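Long-range contacts in putative laminarinase (Phanerochaete chrysosporium, PDB 2W39), which probably hydrolyses the glycosidic bonds of beta-glucans such as laminarin and lichenin, as a secreted family 16 glycoside hydrolase of a white-rot fungus: residues 139-144 / 230-235; 149-154 / 166-171; 59-64 / 277-282. All blocks are in the same frame, centred on the assembly; numbering follows the deposited sequence. Where two conformers were deposited one is given.

Contact 1. Residues 139-144 / 230-235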
loop_
_atom_site.group_PDB
_atom_site.type_symbol
_atom_site.label_atom_id
_atom_site.label_comp_id
_atom_site.label_asym_id
_atom_site.label_seq_id
_atom_site.Cartn_x
_atom_site.Cartn_y
_atom_site.Cartn_z
ATOM N N ALA A 139 1.826 18.694 10.528
ATOM C CA ALA A 139 3.256 18.428 10.439
ATOM C C ALA A 139 3.645 17.423 11.525
ATOM O O ALA A 139 2.823 17.104 12.397
ATOM C CB ALA A 139 4.073 19.720 10.562
ATOM N N MET A 140 4.900 16.965 11.466
ATOM C CA MET A 140 5.417 15.946 12.364
ATOM C C MET A 140 6.677 16.470 13.044
ATOM O O MET A 140 7.461 17.207 12.433
ATOM C CB MET A 140 5.741 14.666 11.586
ATOM C CG MET A 140 4.506 13.995 10.999
ATOM S SD MET A 140 3.412 13.410 12.324
ATOM C CE MET A 140 1.780 13.816 11.690
ATOM N N PRO A 141 6.890 16.088 14.312
ATOM C CA PRO A 141 8.085 16.537 15.007
ATOM C C PRO A 141 9.333 15.887 14.447
ATOM O O PRO A 141 9.278 14.786 13.900
ATOM C CB PRO A 141 7.848 16.127 16.467
ATOM C CG PRO A 141 6.752 15.168 16.461
ATOM C CD PRO A 141 6.029 15.248 15.160
ATOM N N ALA A 142 10.462 16.576 14.581
ATOM C CA ALA A 142 11.719 16.074 14.038
ATOM C C ALA A 142 12.134 14.743 14.671
ATOM O O ALA A 142 12.712 13.890 13.999
ATOM C CB ALA A 142 12.825 17.108 14.228
ATOM N N SER A 143 11.829 14.584 15.955
ATOM C CA SER A 143 12.177 13.377 16.688
ATOM C C SER A 143 10.933 12.801 17.339
ATOM O O SER A 143 10.234 13.492 18.072
ATOM C CB SER A 143 13.243 13.697 17.749
ATOM O OG SER A 143 13.643 12.532 18.455
ATOM N N ARG A 144 10.660 11.525 17.069
ATOM C CA ARG A 144 9.632 10.793 17.782
ATOM C C ARG A 144 9.953 9.312 17.721
ATOM O O ARG A 144 10.699 8.854 16.858
ATOM C CB ARG A 144 8.222 11.116 17.240
ATOM C CG ARG A 144 7.883 10.563 15.849
ATOM C CD ARG A 144 8.336 11.447 14.701
ATOM N NE ARG A 144 7.614 11.035 13.496
ATOM C CZ ARG A 144 7.790 11.540 12.279
ATOM N NH1 ARG A 144 8.653 12.540 12.070
ATOM N NH2 ARG A 144 7.075 11.046 11.268
ATOM N N PHE A 230 5.740 6.389 13.048
ATOM C CA PHE A 230 4.889 7.022 14.063
ATOM C C PHE A 230 4.572 8.422 13.590
ATOM O O PHE A 230 5.465 9.209 13.239
ATOM C CB PHE A 230 5.670 7.063 15.383
ATOM C CG PHE A 230 4.929 7.648 16.586
ATOM C CD1 PHE A 230 5.666 8.269 17.588
ATOM C CD2 PHE A 230 3.546 7.541 16.758
ATOM C CE1 PHE A 230 5.058 8.775 18.724
ATOM C CE2 PHE A 230 2.926 8.041 17.900
ATOM C CZ PHE A 230 3.698 8.660 18.883
ATOM N N PHE A 231 3.280 8.716 13.589
ATOM C CA PHE A 231 2.737 10.022 13.223
ATOM C C PHE A 231 1.925 10.512 14.415
ATOM O O PHE A 231 0.720 10.284 14.502
ATOM C CB PHE A 231 1.878 9.907 11.970
ATOM C CG PHE A 231 2.635 9.403 10.782
ATOM C CD1 PHE A 231 2.515 8.070 10.364
ATOM C CD2 PHE A 231 3.489 10.251 10.071
ATOM C CE1 PHE A 231 3.242 7.617 9.252
ATOM C CE2 PHE A 231 4.206 9.796 8.962
ATOM C CZ PHE A 231 4.075 8.475 8.556
ATOM N N PRO A 232 2.595 11.156 15.388
ATOM C CA PRO A 232 1.892 11.636 16.582
ATOM C C PRO A 232 1.100 12.906 16.261
ATOM O O PRO A 232 1.207 13.475 15.166
ATOM C CB PRO A 232 3.040 11.954 17.536
ATOM C CG PRO A 232 4.152 12.335 16.641
ATOM C CD PRO A 232 4.045 11.417 15.441
ATOM N N ASN A 233 0.322 13.367 17.236
ATOM C CA ASN A 233 -0.471 14.573 17.052
ATOM C C ASN A 233 0.181 15.855 17.548
ATOM O O ASN A 233 -0.465 16.906 17.594
ATOM C CB ASN A 233 -1.878 14.392 17.643
ATOM C CG ASN A 233 -1.890 14.317 19.163
ATOM O OD1 ASN A 233 -0.841 14.282 19.811
ATOM N ND2 ASN A 233 -3.088 14.288 19.742
ATOM N N THR A 234 1.470 15.787 17.861
ATOM C CA THR A 234 2.199 16.941 18.383
ATOM C C THR A 234 1.936 18.221 17.594
ATOM O O THR A 234 1.731 19.297 18.176
ATOM C CB THR A 234 3.692 16.623 18.340
ATOM O OG1 THR A 234 3.897 15.352 18.959
ATOM C CG2 THR A 234 4.524 17.677 19.055
ATOM N N ASN A 235 2.005 18.092 16.265
ATOM C CA ASN A 235 1.844 19.208 15.344
ATOM C C ASN A 235 0.785 18.923 14.273
ATOM O O ASN A 235 0.810 19.493 13.176
ATOM C CB ASN A 235 3.183 19.522 14.678
ATOM C CG ASN A 235 4.289 19.806 15.683
ATOM O OD1 ASN A 235 5.154 18.960 15.941
ATOM N ND2 ASN A 235 4.274 21.005 16.250
HETATM O O HOH W 1 2.600 15.841 14.800
#

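Contact 2. Residues 149-154 / 166-171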
loop_
_atom_site.group_PDB
_atom_site.type_symbol
_atom_site.label_atom_id
_atom_site.label_comp_id
_atom_site.label_asym_id
_atom_site.label_seq_id
_atom_site.Cartn_x
_atom_site.Cartn_y
_atom_site.Cartn_z
ATOM N N HIS A 149 12.942 6.142 9.555
ATOM C CA HIS A 149 13.626 7.416 9.363
ATOM C C HIS A 149 12.710 8.381 8.615
ATOM O O HIS A 149 12.307 8.104 7.489
ATOM C CB HIS A 149 14.921 7.179 8.561
ATOM C CG HIS A 149 15.512 8.421 7.981
ATOM N ND1 HIS A 149 16.260 9.301 8.731
ATOM C CD2 HIS A 149 15.463 8.934 6.729
ATOM C CE1 HIS A 149 16.648 10.307 7.967
ATOM N NE2 HIS A 149 16.176 10.111 6.748
ATOM N N ALA A 150 12.387 9.523 9.223
ATOM C CA ALA A 150 11.527 10.519 8.589
ATOM C C ALA A 150 12.234 11.163 7.404
ATOM O O ALA A 150 13.436 11.457 7.483
ATOM C CB ALA A 150 11.134 11.580 9.598
ATOM N N THR A 151 11.491 11.404 6.319
ATOM C CA THR A 151 12.044 12.059 5.113
ATOM C C THR A 151 11.508 13.457 4.784
ATOM O O THR A 151 12.199 14.276 4.170
ATOM C CB THR A 151 11.832 11.216 3.878
ATOM O OG1 THR A 151 10.434 10.927 3.768
ATOM C CG2 THR A 151 12.627 9.930 3.979
ATOM N N ASN A 152 10.254 13.694 5.135
ATOM C CA ASN A 152 9.602 14.993 5.002
ATOM C C ASN A 152 8.628 15.063 6.165
ATOM O O ASN A 152 7.906 14.090 6.409
ATOM C CB ASN A 152 8.815 15.102 3.685
ATOM C CG ASN A 152 9.683 14.889 2.442
ATOM O OD1 ASN A 152 9.493 13.925 1.695
ATOM N ND2 ASN A 152 10.634 15.791 2.218
ATOM N N ASN A 153 8.597 16.183 6.886
ATOM C CA ASN A 153 7.751 16.299 8.071
ATOM C C ASN A 153 6.554 17.229 7.922
ATOM O O ASN A 153 5.896 17.532 8.903
ATOM C CB ASN A 153 8.592 16.632 9.304
ATOM C CG ASN A 153 9.384 15.434 9.794
ATOM O OD1 ASN A 153 8.891 14.302 9.777
ATOM N ND2 ASN A 153 10.600 15.672 10.251
ATOM N N ASN A 154 6.280 17.690 6.709
ATOM C CA ASN A 154 5.057 18.445 6.451
ATOM C C ASN A 154 4.102 17.564 5.672
ATOM O O ASN A 154 4.433 17.155 4.569
ATOM C CB ASN A 154 5.390 19.715 5.671
ATOM C CG ASN A 154 4.164 20.532 5.344
ATOM O OD1 ASN A 154 3.062 20.279 5.837
ATOM N ND2 ASN A 154 4.354 21.546 4.499
ATOM N N GLY A 166 6.603 11.572 5.204
ATOM C CA GLY A 166 7.002 10.180 4.998
ATOM C C GLY A 166 8.000 9.661 6.010
ATOM O O GLY A 166 8.753 10.433 6.617
ATOM N N VAL A 167 8.024 8.341 6.139
ATOM C CA VAL A 167 8.984 7.626 6.951
ATOM C C VAL A 167 9.448 6.432 6.133
ATOM O O VAL A 167 8.625 5.697 5.572
ATOM C CB VAL A 167 8.350 7.125 8.272
ATOM C CG1 VAL A 167 9.337 6.263 9.078
ATOM C CG2 VAL A 167 7.862 8.304 9.122
ATOM N N GLN A 168 10.765 6.234 6.077
ATOM C CA GLN A 168 11.368 5.077 5.410
ATOM C C GLN A 168 11.595 3.950 6.416
ATOM O O GLN A 168 12.179 4.180 7.481
ATOM C CB GLN A 168 12.713 5.477 4.788
ATOM C CG GLN A 168 12.636 6.612 3.776
ATOM C CD GLN A 168 12.240 6.143 2.395
ATOM O OE1 GLN A 168 11.172 6.502 1.884
ATOM N NE2 GLN A 168 13.105 5.342 1.768
ATOM N N ALA A 169 11.156 2.733 6.090
ATOM C CA ALA A 169 11.437 1.574 6.942
ATOM C C ALA A 169 12.945 1.328 7.052
ATOM O O ALA A 169 13.693 1.656 6.125
ATOM C CB ALA A 169 10.750 0.341 6.423
ATOM N N PRO A 170 13.403 0.763 8.182
ATOM C CA PRO A 170 14.845 0.620 8.388
ATOM C C PRO A 170 15.500 -0.544 7.680
ATOM O O PRO A 170 16.736 -0.584 7.638
ATOM C CB PRO A 170 14.955 0.431 9.905
ATOM C CG PRO A 170 13.648 -0.211 10.287
ATOM C CD PRO A 170 12.635 0.425 9.398
ATOM N N THR A 171 14.727 -1.508 7.186
ATOM C CA THR A 171 15.328 -2.697 6.558
ATOM C C THR A 171 14.956 -2.841 5.092
ATOM O O THR A 171 13.861 -2.466 4.656
ATOM C CB THR A 171 14.976 -4.013 7.286
ATOM O OG1 THR A 171 13.574 -4.275 7.152
ATOM C CG2 THR A 171 15.386 -3.972 8.773
HETATM O O HOH W 2 9.566 8.528 2.909
HETATM O O HOH W 3 7.414 12.092 8.661
#

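Contact 3. Residues 59-64 / 277-282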
loop_
_atom_site.group_PDB
_atom_site.type_symbol
_atom_site.label_atom_id
_atom_site.label_comp_id
_atom_site.label_asym_id
_atom_site.label_seq_id
_atom_site.Cartn_x
_atom_site.Cartn_y
_atom_site.Cartn_z
ATOM N N THR A 59 1.174 -11.126 -20.333
ATOM C CA THR A 59 1.147 -11.843 -21.612
ATOM C C THR A 59 0.965 -10.949 -22.833
ATOM O O THR A 59 1.402 -11.312 -23.915
ATOM C CB THR A 59 0.034 -12.921 -21.625
ATOM O OG1 THR A 59 -1.205 -12.309 -21.271
ATOM C CG2 THR A 59 0.340 -14.063 -20.652
ATOM N N THR A 60 0.308 -9.804 -22.681
ATOM C CA THR A 60 -0.035 -8.937 -23.817
ATOM C C THR A 60 1.073 -7.940 -24.075
ATOM O O THR A 60 1.542 -7.276 -23.144
ATOM C CB THR A 60 -1.317 -8.139 -23.513
ATOM O OG1 THR A 60 -2.345 -9.047 -23.099
ATOM C CG2 THR A 60 -1.797 -7.367 -24.739
ATOM N N THR A 61 1.470 -7.833 -25.344
ATOM C CA THR A 61 2.303 -6.724 -25.787
ATOM C C THR A 61 1.354 -5.597 -26.187
ATOM O O THR A 61 0.494 -5.785 -27.054
ATOM C CB THR A 61 3.203 -7.147 -26.969
ATOM O OG1 THR A 61 4.078 -8.192 -26.537
ATOM C CG2 THR A 61 4.027 -5.972 -27.481
ATOM N N LEU A 62 1.496 -4.432 -25.554
ATOM C CA LEU A 62 0.498 -3.387 -25.721
ATOM C C LEU A 62 0.665 -2.564 -26.988
ATOM O O LEU A 62 1.774 -2.164 -27.334
ATOM C CB LEU A 62 0.524 -2.414 -24.548
ATOM C CG LEU A 62 0.476 -3.004 -23.141
ATOM C CD1 LEU A 62 0.422 -1.885 -22.117
ATOM C CD2 LEU A 62 -0.743 -3.914 -22.987
ATOM N N SER A 63 -0.460 -2.244 -27.615
ATOM C CA SER A 63 -0.463 -1.217 -28.648
ATOM C C SER A 63 -0.110 0.104 -27.973
ATOM O O SER A 63 -0.756 0.492 -26.994
ATOM C CB SER A 63 -1.829 -1.094 -29.302
ATOM O OG SER A 63 -1.846 0.059 -30.128
ATOM N N PRO A 64 0.905 0.818 -28.493
ATOM C CA PRO A 64 1.246 2.104 -27.868
ATOM C C PRO A 64 0.086 3.098 -27.887
ATOM O O PRO A 64 -0.004 3.967 -27.013
ATOM C CB PRO A 64 2.415 2.612 -28.717
ATOM C CG PRO A 64 2.962 1.365 -29.395
ATOM C CD PRO A 64 1.787 0.497 -29.633
ATOM N N VAL A 277 6.929 -0.898 -20.161
ATOM C CA VAL A 277 5.668 -1.524 -19.767
ATOM C C VAL A 277 4.897 -2.050 -20.985
ATOM O O VAL A 277 4.306 -3.129 -20.916
ATOM C CB VAL A 277 4.836 -0.538 -18.919
ATOM C CG1 VAL A 277 3.396 -1.050 -18.715
ATOM C CG2 VAL A 277 5.520 -0.311 -17.573
ATOM N N ASN A 278 4.914 -1.327 -22.109
ATOM C CA ASN A 278 4.223 -1.802 -23.302
ATOM C C ASN A 278 4.814 -3.110 -23.820
ATOM O O ASN A 278 4.099 -4.024 -24.211
ATOM C CB ASN A 278 4.331 -0.783 -24.448
ATOM C CG ASN A 278 3.452 0.437 -24.263
ATOM O OD1 ASN A 278 2.582 0.469 -23.397
ATOM N ND2 ASN A 278 3.678 1.461 -25.101
ATOM N N ASN A 279 6.140 -3.177 -23.841
ATOM C CA ASN A 279 6.831 -4.139 -24.697
ATOM C C ASN A 279 7.410 -5.358 -24.007
ATOM O O ASN A 279 7.906 -6.262 -24.684
ATOM C CB ASN A 279 7.842 -3.401 -25.573
ATOM C CG ASN A 279 7.143 -2.458 -26.531
ATOM O OD1 ASN A 279 7.440 -1.269 -26.591
ATOM N ND2 ASN A 279 6.175 -2.989 -27.262
ATOM N N ASN A 280 7.289 -5.415 -22.681
ATOM C CA ASN A 280 7.901 -6.507 -21.925
ATOM C C ASN A 280 6.916 -7.243 -21.015
ATOM O O ASN A 280 7.111 -7.280 -19.804
ATOM C CB ASN A 280 9.084 -5.977 -21.111
ATOM C CG ASN A 280 10.163 -5.393 -21.997
ATOM O OD1 ASN A 280 10.996 -6.123 -22.551
ATOM N ND2 ASN A 280 10.133 -4.084 -22.179
ATOM N N PRO A 281 5.853 -7.844 -21.583
ATOM C CA PRO A 281 4.861 -8.494 -20.723
ATOM C C PRO A 281 5.468 -9.508 -19.769
ATOM O O PRO A 281 5.064 -9.558 -18.611
ATOM C CB PRO A 281 3.926 -9.192 -21.717
ATOM C CG PRO A 281 4.696 -9.220 -23.060
ATOM C CD PRO A 281 5.497 -7.964 -23.013
ATOM N N SER A 282 6.427 -10.306 -20.241
ATOM C CA SER A 282 7.000 -11.353 -19.402
ATOM C C SER A 282 7.687 -10.798 -18.163
ATOM O O SER A 282 7.726 -11.461 -17.120
ATOM C CB SER A 282 7.951 -12.240 -20.209
ATOM O OG SER A 282 7.219 -12.970 -21.177
HETATM O O HOH W 4 6.789 -7.997 -26.507
#

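Contact 1. Residues 139-144 / 230-235
R144 reaches across to the backbone of F230 and takes hold of its carbonyl side-on: NE lies 2.8 Å from F230 O, and NH2 of R144 is 3.1 Å from the same oxygen. The NE bond is the straighter of the two (161° at the hydrogen, against 138°), and F230 O sits close to the guanidinium plane, at its edge. The third nitrogen, NH1, turns back to P141 O at 3.0 Å and also bonds N153, so the guanidinium is fixed from several sides. CG of R144 stands between the backbone N and the carbonyl carbon (chi1 71°), which puts it against CD1 of F230, and the bend at chi2 swings the guanidinium back toward F230 O.

M140 continues the tight half: its CB covers one face of the guanidinium, offset toward the rim. M140 SD lies at the edge of the F231 ring, 5.2 Å from its centroid, a Met-aromatic contact, while its CE rests on P232 O. Family 16 enzymes are built as a beta-sandwich, and here strand 229-232 in one sheet is covered by the loop that follows strand 138-139; C165 and V167 of strand 165-168, in the other sheet, pack on F231 too. CD of the P141 ring packs on CG of the P232 ring at 3.8 Å.

Toward T234 and N235 the contact opens to solvent. Beside the straight bond A139 N to N235 O (2.9 Å) and a few looser touches, a water joins the two segments: it donates to A139 O and to P232 O and accepts from N235 N.

Contact 2. Residues 149-154 / 166-171
An antiparallel strand pair at the end of the mixed sheet brings H149 and A150 alongside V167 and Q168. H149 and Q168 form a hydrogen-bonded pair: H149 N donates to Q168 O at 3.0 Å, in the plane of that carbonyl, and Q168 N returns a nearly straight bond (172°) to H149 O. A150 and V167 follow as a non-hydrogen-bonded pair, in which V167 CA and A150 CA each direct a C-H toward a carbonyl of the other strand, H149 O and G166 O. CG1 of V167, anti to the backbone N (chi1 175°), runs back along the ladder to 3.6 Å from H149 N.

In the GH16 beta-sandwich this is the outer end of a sheet: strand 165-168 pairs on its other flank with strand 129-133, through V167 and M130, and V167 also packs against A229 of strand 229-232 in the opposite sheet. The ladder loses its regularity at T151, where strand 149-152 turns a corner. T151 N still bonds G166 O at 2.9 Å, with the donor well above the carbonyl plane, but the next link, G166 N to N152 O, is weak and bent.

G166 matters at this corner, because a beta carbon there would run into T151 OG1. Beside it, in the conformer of Q168 modelled here, CG2 of T151 crosses the glutamine side chain at about a right angle and comes close to its CG. In that conformer a water also bridges their polar ends, 2.7 Å from T151 OG1 and donating to Q168 OE1 at 2.8 Å.

Contact 3. Residues 59-64 / 277-282
L62 N donates to N278 O at 3.0 Å and 166°, the direct hydrogen bond between the loop and the last turn of helix 273-279. Around it the L62 side chain crosses that of N278 at about a right angle, with CD1 of L62 only 3.4 Å from OD1 of N278. The amide's other branch, ND2 of N278, lies 3.7 Å from P64 CA. Beyond the helix end P281 takes over: its CB sits 3.4 Å from T60 O, and its CG rests beside T61 OG1. That hydroxyl is 2.7 Å from a water that donates to N279 O, a second, indirect link to the helix end.

In the next shell two arginines hold these groups in place. R30 NE bonds N278 OD1, fixing the turn of the amide, while R69 NH2 bonds both T60 O and V277 O and so bridges loop and helix as well. D57 holds T60 through its hydroxyl. An alanine in place of N278 would probably leave R30 NE without this acceptor and a gap on the helix side of L62 and P64, where the amide had lain.

With N280 the chain leaves helical geometry and P281 begins a 3-10 segment; the contact is a loop-on-helix packing at the surface, seating the connection between strands 51-55 and 69-76 against the C-terminal end of helix 273-279, outside the strands of the beta-sandwich.

Overall arrangement
From the N terminus the first segment met is 59-64, in the connection between strands 51-55 and 69-76; contact 3 closes its loop only at 277-282, more than 200 residues later, and encloses the other two. Contact 1 opens next, at 139-144, and closes at 230-235. Inside it lies contact 2, a short loop from 149-154 to 166-171, so the three nest without crossing. Contacts 1 and 2 touch, through a probable hydrogen bond from M140 N to N153 O and the packing of R144 on V167, tying strand 229-232 of one sheet to the end of the other. Contact 3 sits across the molecule, its centre about 43 Å from that of contact 1.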